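Local coordinates for protein putative alpha-L-fucosidase (Bacteroides thetaiotaomicron, PDB 4H41) that is a putative alpha-L-fucosidase with a TIM-barrel fold, probably acting on fucose-containing host glycans in carbohydrate metabolism, at residues Asp248-Lys260 / Lys292-Tyr305. Sequence-based numbering, arbitrary orientation.
Sequences DYDELDAFFTVNK and KLRMKLEAAKRAGY
Phe256 packs tightly against the helix of 292-302. Its ring edge, at CE2, meets Ala300 N at 3.6 Å. Tyr305 CE2 lies over one face of the Phe256 ring; the two rings meet obliquely, centroids 4.9 Å apart. Ala303 CB touches Phe256 CB, and Ala299 CB fits between Leu252 CB and Phe256 CD2. The axes of helices 252-260 and 292-302 come within 9.5 Å, with alanine at the interface. A water joins Tyr305 OH, at 2.6 Å, to Asn259 ND2.

Tyr249 closes one end. The selenomethionine methyl, Met295 CE, sits 3.4 Å from Tyr249 CG, brought there by the bend at chi3 (-45°). Lys292 lays its CG off-centre over the ring as a CH-pi contact, while Tyr249 OH is hydrogen-bonded to Asp280 OD2. With an alanine here in place of the tyrosine, Met295 CE and the Lys292 methylenes would probably lose their packing surface, and Asp280 its hydroxyl partner.

The solvent side is looser and polar. Arg302 grips Asp253 OD1 side-on through NE and NH2, the latter at 2.9 Å, in a salt bridge with the carboxylate and guanidinium planes 85° apart. A water links the same OD1 to Ala299 O.

Here neighbouring outer helices, following barrel strands 239-243 and 269-273, pack side by side; the segments run 41° from parallel, the outer-layer helix packing of a TIM barrel.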
# COMPACT_ATOMS: atom_id res chain seq x y z
N ASP B 248 -12.67 -19.24 -4.25
CA ASP B 248 -12.18 -19.00 -5.61
C ASP B 248 -13.35 -18.69 -6.54
O ASP B 248 -14.51 -19.04 -6.26
CB ASP B 248 -11.37 -20.18 -6.10
CG ASP B 248 -10.24 -19.85 -7.08
OD1 ASP B 248 -10.22 -18.70 -7.61
OD2 ASP B 248 -9.34 -20.71 -7.25
N TYR B 249 -13.05 -18.05 -7.66
CA TYR B 249 -14.09 -17.58 -8.60
C TYR B 249 -14.82 -18.73 -9.30
O TYR B 249 -15.95 -18.53 -9.70
CB TYR B 249 -13.55 -16.57 -9.63
CG TYR B 249 -12.81 -15.44 -8.95
CD1 TYR B 249 -13.49 -14.40 -8.33
CD2 TYR B 249 -11.43 -15.47 -8.82
CE1 TYR B 249 -12.82 -13.42 -7.60
CE2 TYR B 249 -10.74 -14.48 -8.12
CZ TYR B 249 -11.45 -13.46 -7.50
OH TYR B 249 -10.79 -12.52 -6.74
N ASP B 250 -14.23 -19.90 -9.35
CA ASP B 250 -14.89 -21.07 -9.94
C ASP B 250 -15.69 -21.86 -8.84
O ASP B 250 -16.27 -22.90 -9.15
CB ASP B 250 -13.89 -21.97 -10.65
CG ASP B 250 -12.74 -22.46 -9.82
OD1 ASP B 250 -12.72 -22.19 -8.61
OD2 ASP B 250 -11.81 -23.09 -10.40
N GLU B 251 -15.73 -21.36 -7.59
CA GLU B 251 -16.50 -21.98 -6.50
C GLU B 251 -17.76 -21.18 -6.17
O GLU B 251 -18.53 -21.59 -5.31
CB GLU B 251 -15.63 -22.07 -5.24
CG GLU B 251 -14.42 -22.94 -5.46
CD GLU B 251 -13.46 -23.03 -4.29
OE1 GLU B 251 -13.20 -22.01 -3.61
OE2 GLU B 251 -12.88 -24.12 -4.13
N LEU B 252 -17.99 -20.06 -6.87
CA LEU B 252 -19.11 -19.15 -6.58
C LEU B 252 -20.45 -19.84 -6.77
O LEU B 252 -21.31 -19.76 -5.89
CB LEU B 252 -19.05 -17.92 -7.48
CG LEU B 252 -17.85 -16.95 -7.23
CD1 LEU B 252 -17.73 -15.98 -8.37
CD2 LEU B 252 -18.02 -16.21 -5.96
N ASP B 253 -20.63 -20.53 -7.90
CA ASP B 253 -21.91 -21.20 -8.15
C ASP B 253 -22.22 -22.26 -7.08
O ASP B 253 -23.35 -22.31 -6.61
CB ASP B 253 -21.95 -21.86 -9.53
CG ASP B 253 -22.00 -20.91 -10.70
OD1 ASP B 253 -22.35 -19.73 -10.49
OD2 ASP B 253 -21.73 -21.37 -11.84
N ALA B 254 -21.23 -23.04 -6.67
CA ALA B 254 -21.47 -24.08 -5.67
C ALA B 254 -21.89 -23.49 -4.32
O ALA B 254 -22.88 -23.93 -3.74
CB ALA B 254 -20.22 -24.94 -5.50
N PHE B 255 -21.16 -22.47 -3.83
CA PHE B 255 -21.50 -21.88 -2.53
C PHE B 255 -22.75 -21.02 -2.61
O PHE B 255 -23.54 -21.03 -1.68
CB PHE B 255 -20.32 -21.08 -1.96
CG PHE B 255 -19.31 -21.98 -1.27
CD1 PHE B 255 -19.50 -22.39 0.03
CD2 PHE B 255 -18.19 -22.44 -1.95
CE1 PHE B 255 -18.60 -23.27 0.64
CE2 PHE B 255 -17.28 -23.30 -1.33
CZ PHE B 255 -17.50 -23.71 -0.04
N PHE B 256 -22.93 -20.24 -3.68
CA PHE B 256 -24.12 -19.41 -3.76
C PHE B 256 -25.39 -20.25 -3.86
O PHE B 256 -26.42 -19.86 -3.29
CB PHE B 256 -24.04 -18.42 -4.93
CG PHE B 256 -23.09 -17.25 -4.75
CD1 PHE B 256 -22.24 -17.16 -3.65
CD2 PHE B 256 -23.01 -16.27 -5.71
CE1 PHE B 256 -21.39 -16.06 -3.49
CE2 PHE B 256 -22.18 -15.16 -5.53
CZ PHE B 256 -21.36 -15.08 -4.44
N THR B 257 -25.33 -21.39 -4.54
CA THR B 257 -26.48 -22.28 -4.65
C THR B 257 -26.87 -22.80 -3.25
O THR B 257 -28.05 -22.77 -2.88
CB THR B 257 -26.21 -23.44 -5.61
OG1 THR B 257 -25.99 -22.89 -6.91
CG2 THR B 257 -27.38 -24.42 -5.67
N VAL B 258 -25.87 -23.20 -2.46
CA VAL B 258 -26.14 -23.67 -1.11
C VAL B 258 -26.64 -22.53 -0.19
O VAL B 258 -27.58 -22.75 0.55
CB VAL B 258 -24.87 -24.32 -0.52
CG1 VAL B 258 -24.89 -24.29 0.98
CG2 VAL B 258 -24.71 -25.74 -1.05
N ASN B 259 -26.04 -21.36 -0.24
CA ASN B 259 -26.44 -20.24 0.60
C ASN B 259 -27.89 -19.79 0.26
O ASN B 259 -28.67 -19.52 1.16
CB ASN B 259 -25.45 -19.09 0.50
CG ASN B 259 -24.15 -19.40 1.17
OD1 ASN B 259 -24.05 -20.36 1.94
ND2 ASN B 259 -23.14 -18.59 0.91
N LYS B 260 -28.28 -19.91 -0.99
CA LYS B 260 -29.65 -19.55 -1.42
C LYS B 260 -30.64 -20.62 -0.96
O LYS B 260 -31.72 -20.30 -0.45
CB LYS B 260 -29.66 -19.32 -2.95
CG LYS B 260 -31.03 -19.08 -3.54
CD LYS B 260 -31.71 -17.84 -3.11
CE LYS B 260 -33.01 -17.70 -3.90
NZ LYS B 260 -34.10 -17.18 -3.08
N LYS B 292 -13.20 -9.33 -11.81
CA LYS B 292 -13.45 -10.21 -10.66
C LYS B 292 -14.76 -9.83 -9.99
O LYS B 292 -15.55 -10.72 -9.64
CB LYS B 292 -12.30 -10.16 -9.66
CG LYS B 292 -11.02 -10.79 -10.19
CD LYS B 292 -9.85 -10.56 -9.24
CE LYS B 292 -8.56 -11.12 -9.81
NZ LYS B 292 -7.45 -10.96 -8.82
N LEU B 293 -14.99 -8.53 -9.79
CA LEU B 293 -16.24 -8.05 -9.19
C LEU B 293 -17.42 -8.48 -10.09
O LEU B 293 -18.46 -8.95 -9.61
CB LEU B 293 -16.23 -6.53 -9.03
CG LEU B 293 -17.49 -5.95 -8.38
CD1 LEU B 293 -17.77 -6.52 -7.03
CD2 LEU B 293 -17.38 -4.44 -8.23
N ARG B 294 -17.24 -8.30 -11.40
CA ARG B 294 -18.28 -8.62 -12.40
C ARG B 294 -18.65 -10.10 -12.26
O ARG B 294 -19.80 -10.44 -12.28
CB ARG B 294 -17.79 -8.31 -13.84
CG ARG B 294 -18.80 -8.64 -14.84
CD ARG B 294 -18.37 -8.47 -16.26
NE ARG B 294 -17.09 -9.06 -16.57
CZ ARG B 294 -16.85 -10.34 -16.85
NH1 ARG B 294 -17.84 -11.22 -16.89
NH2 ARG B 294 -15.63 -10.73 -17.15
N MSE B 295 -17.65 -10.97 -12.21
CA MSE B 295 -17.94 -12.41 -12.11
C MSE B 295 -18.72 -12.75 -10.82
O MSE B 295 -19.60 -13.60 -10.85
CB MSE B 295 -16.64 -13.20 -12.18
CG MSE B 295 -16.06 -13.23 -13.56
SE MSE B 295 -14.43 -14.38 -13.49
CE MSE B 295 -13.46 -13.85 -11.94
N LYS B 296 -18.44 -12.06 -9.71
CA LYS B 296 -19.13 -12.30 -8.44
C LYS B 296 -20.55 -11.82 -8.51
O LYS B 296 -21.44 -12.53 -8.03
CB LYS B 296 -18.37 -11.65 -7.27
CG LYS B 296 -17.02 -12.31 -7.07
CD LYS B 296 -16.23 -11.84 -5.86
CE LYS B 296 -16.06 -10.36 -5.74
NZ LYS B 296 -15.35 -9.99 -4.48
N LEU B 297 -20.81 -10.68 -9.16
CA LEU B 297 -22.18 -10.17 -9.30
C LEU B 297 -22.98 -11.02 -10.29
O LEU B 297 -24.19 -11.20 -10.13
CB LEU B 297 -22.16 -8.69 -9.72
CG LEU B 297 -21.52 -7.72 -8.69
CD1 LEU B 297 -21.53 -6.30 -9.25
CD2 LEU B 297 -22.25 -7.73 -7.35
N GLU B 298 -22.28 -11.55 -11.33
CA GLU B 298 -22.91 -12.43 -12.31
C GLU B 298 -23.36 -13.74 -11.62
O GLU B 298 -24.44 -14.23 -11.90
CB GLU B 298 -21.99 -12.73 -13.49
CG GLU B 298 -21.86 -11.53 -14.40
CD GLU B 298 -20.87 -11.66 -15.54
OE1 GLU B 298 -20.17 -12.70 -15.62
OE2 GLU B 298 -20.77 -10.70 -16.34
N ALA B 299 -22.53 -14.30 -10.76
CA ALA B 299 -22.89 -15.51 -10.02
C ALA B 299 -24.08 -15.26 -9.08
O ALA B 299 -24.96 -16.11 -8.96
CB ALA B 299 -21.69 -16.00 -9.24
N ALA B 300 -24.12 -14.09 -8.42
CA ALA B 300 -25.24 -13.77 -7.52
C ALA B 300 -26.55 -13.71 -8.29
O ALA B 300 -27.58 -14.18 -7.82
CB ALA B 300 -24.98 -12.46 -6.81
N LYS B 301 -26.51 -13.10 -9.48
CA LYS B 301 -27.70 -13.01 -10.33
C LYS B 301 -28.13 -14.41 -10.81
O LYS B 301 -29.32 -14.71 -10.81
CB LYS B 301 -27.50 -12.10 -11.51
CG LYS B 301 -28.81 -11.75 -12.21
CD LYS B 301 -28.64 -10.73 -13.33
CE LYS B 301 -29.96 -10.26 -13.90
NZ LYS B 301 -29.77 -9.19 -14.94
N ARG B 302 -27.18 -15.27 -11.21
CA ARG B 302 -27.52 -16.64 -11.63
C ARG B 302 -28.18 -17.43 -10.50
O ARG B 302 -29.03 -18.27 -10.76
CB ARG B 302 -26.28 -17.43 -12.07
CG ARG B 302 -25.71 -17.03 -13.42
CD ARG B 302 -24.75 -18.09 -13.93
NE ARG B 302 -23.55 -18.23 -13.10
CZ ARG B 302 -22.45 -17.49 -13.19
NH1 ARG B 302 -22.35 -16.53 -14.10
NH2 ARG B 302 -21.42 -17.75 -12.41
N ALA B 303 -27.77 -17.19 -9.26
CA ALA B 303 -28.33 -17.89 -8.10
C ALA B 303 -29.63 -17.26 -7.60
O ALA B 303 -30.22 -17.79 -6.68
CB ALA B 303 -27.31 -17.94 -6.99
N GLY B 304 -30.07 -16.15 -8.18
CA GLY B 304 -31.32 -15.52 -7.77
C GLY B 304 -31.25 -14.73 -6.48
O GLY B 304 -32.24 -14.60 -5.78
N TYR B 305 -30.10 -14.11 -6.18
CA TYR B 305 -29.97 -13.34 -4.95
C TYR B 305 -30.85 -12.10 -4.95
O TYR B 305 -31.13 -11.54 -5.99
CB TYR B 305 -28.52 -12.96 -4.74
CG TYR B 305 -27.68 -14.01 -4.07
CD1 TYR B 305 -27.81 -15.36 -4.41
CD2 TYR B 305 -26.69 -13.66 -3.17
CE1 TYR B 305 -27.06 -16.34 -3.76
CE2 TYR B 305 -25.88 -14.62 -2.57
CZ TYR B 305 -26.09 -15.97 -2.85
OH TYR B 305 -25.36 -16.93 -2.21
O HOH W 1 -12.71 -11.27 -4.40
O HOH W 2 -24.48 -18.84 -8.98
O HOH W 3 -23.73 -16.02 -0.35